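Local coordinates for vesicular integral-membrane protein VIP36 (Canis lupus familiaris, PDB 2DUR), which acts as a calcium-dependent lectin that binds high-mannose glycans and takes part in sorting and transporting glycoproteins in the early secretory pathway, at residues 238-241 against 242-245. Sequence-based numbering, arbitrary orientation.
Sequences NIDW and TKIE
Asp-240 OD1 accepts two hydrogen bonds from Thr-242. Thr-242 OG1 lies 2.7 Å and Thr-242 N 3.0 Å from Asp-240 OD1. Both donors come from the same face of the carboxylate, each tilted well out of its plane. The bond from Thr-242 N closes an Asx turn. With CG anti to the backbone N (chi1 -172°), the Asp-240 carboxylate lies beside its own carbonyl carbon, within reach of Thr-242. The chain also turns here: Lys-243 N donates to Asp-240 O at 3.1 Å. With the backbone angles of Trp-241 and Thr-242, this makes a type I beta turn. Asp-240 OD2 forms a salt bridge with Lys-243 NZ at 3.6 Å. Lys-243 CG lies 3.4 Å from Asp-240 OD2, and bends at chi2 and chi4 bring NZ back to the same oxygen. Trp-241 and Ile-244 run side by side. Ile-244 CD1 meets ring atom CE3 of Trp-241 at 3.7 Å. Ile-239 CD1 sits over one face of the Trp-241 ring, offset toward its rim. Trp-241 NE1 donates a hydrogen bond to Glu-236 O, and His-232 packs edge-to-face with the ring. The turn lies in the loop between helix 234-238 and strand 247-248, an edge strand of the lectin beta sandwich, away from the calcium and glycan sites.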
loop_
_atom_site.group_PDB
_atom_site.type_symbol
_atom_site.label_atom_id
_atom_site.label_comp_id
_atom_site.label_asym_id
_atom_site.label_seq_id
_atom_site.Cartn_x
_atom_site.Cartn_y
_atom_site.Cartn_z
ATOM N N ASN A 238 -23.621 -10.248 -12.372
ATOM C CA ASN A 238 -24.904 -9.659 -11.950
ATOM C C ASN A 238 -24.969 -9.169 -10.492
ATOM O O ASN A 238 -25.742 -8.248 -10.183
ATOM C CB ASN A 238 -26.089 -10.595 -12.267
ATOM C CG ASN A 238 -26.451 -11.524 -11.102
ATOM O OD1 ASN A 238 -26.161 -12.720 -11.137
ATOM N ND2 ASN A 238 -27.099 -10.976 -10.075
ATOM N N ILE A 239 -24.191 -9.784 -9.597
ATOM C CA ILE A 239 -24.181 -9.354 -8.191
ATOM C C ILE A 239 -23.639 -7.930 -8.082
ATOM O O ILE A 239 -22.938 -7.460 -8.977
ATOM C CB ILE A 239 -23.389 -10.320 -7.254
ATOM C CG1 ILE A 239 -21.897 -10.340 -7.592
ATOM C CG2 ILE A 239 -23.981 -11.725 -7.295
ATOM C CD1 ILE A 239 -21.002 -10.481 -6.368
ATOM N N ASP A 240 -23.987 -7.236 -7.004
ATOM C CA ASP A 240 -23.492 -5.880 -6.796
ATOM C C ASP A 240 -22.149 -5.920 -6.082
ATOM O O ASP A 240 -22.087 -6.074 -4.854
ATOM C CB ASP A 240 -24.484 -5.054 -5.986
ATOM C CG ASP A 240 -24.103 -3.589 -5.915
ATOM O OD1 ASP A 240 -22.947 -3.220 -6.248
ATOM O OD2 ASP A 240 -24.974 -2.789 -5.514
ATOM N N TRP A 241 -21.081 -5.787 -6.861
ATOM C CA TRP A 241 -19.732 -5.923 -6.311
ATOM C C TRP A 241 -19.356 -4.756 -5.388
ATOM O O TRP A 241 -18.362 -4.850 -4.655
ATOM C CB TRP A 241 -18.705 -6.072 -7.429
ATOM C CG TRP A 241 -18.772 -7.377 -8.170
ATOM C CD1 TRP A 241 -19.795 -7.827 -8.954
ATOM C CD2 TRP A 241 -17.753 -8.388 -8.216
ATOM N NE1 TRP A 241 -19.482 -9.066 -9.477
ATOM C CE2 TRP A 241 -18.237 -9.433 -9.041
ATOM C CE3 TRP A 241 -16.484 -8.515 -7.635
ATOM C CZ2 TRP A 241 -17.484 -10.593 -9.309
ATOM C CZ3 TRP A 241 -15.732 -9.666 -7.899
ATOM C CH2 TRP A 241 -16.240 -10.693 -8.727
ATOM N N THR A 242 -20.140 -3.670 -5.402
ATOM C CA THR A 242 -19.818 -2.529 -4.519
ATOM C C THR A 242 -20.250 -2.797 -3.079
ATOM O O THR A 242 -19.856 -2.075 -2.151
ATOM C CB THR A 242 -20.464 -1.194 -4.986
ATOM O OG1 THR A 242 -21.877 -1.232 -4.723
ATOM C CG2 THR A 242 -20.180 -0.928 -6.464
ATOM N N LYS A 243 -21.087 -3.820 -2.897
ATOM C CA LYS A 243 -21.634 -4.144 -1.587
ATOM C C LYS A 243 -20.961 -5.342 -0.894
ATOM O O LYS A 243 -21.394 -5.747 0.193
ATOM C CB LYS A 243 -23.145 -4.371 -1.674
ATOM C CG LYS A 243 -23.920 -3.207 -2.262
ATOM C CD LYS A 243 -24.173 -2.152 -1.217
ATOM C CE LYS A 243 -25.084 -1.039 -1.751
ATOM N NZ LYS A 243 -26.300 -1.598 -2.414
ATOM N N ILE A 244 -19.925 -5.914 -1.517
ATOM C CA ILE A 244 -19.152 -6.989 -0.872
ATOM C C ILE A 244 -18.512 -6.461 0.409
ATOM O O ILE A 244 -17.891 -5.391 0.413
ATOM C CB ILE A 244 -18.075 -7.592 -1.822
ATOM C CG1 ILE A 244 -18.740 -8.243 -3.047
ATOM C CG2 ILE A 244 -17.150 -8.594 -1.078
ATOM C CD1 ILE A 244 -17.781 -8.488 -4.209
ATOM N N GLU A 245 -18.677 -7.194 1.502
ATOM C CA GLU A 245 -18.051 -6.813 2.772
ATOM C C GLU A 245 -16.618 -7.346 2.785
ATOM O O GLU A 245 -16.402 -8.527 2.523
ATOM C CB GLU A 245 -18.832 -7.391 3.948
ATOM C CG GLU A 245 -20.284 -6.916 3.997
ATOM C CD GLU A 245 -20.407 -5.427 4.313
ATOM O OE1 GLU A 245 -19.663 -4.937 5.188
ATOM O OE2 GLU A 245 -21.252 -4.744 3.679
#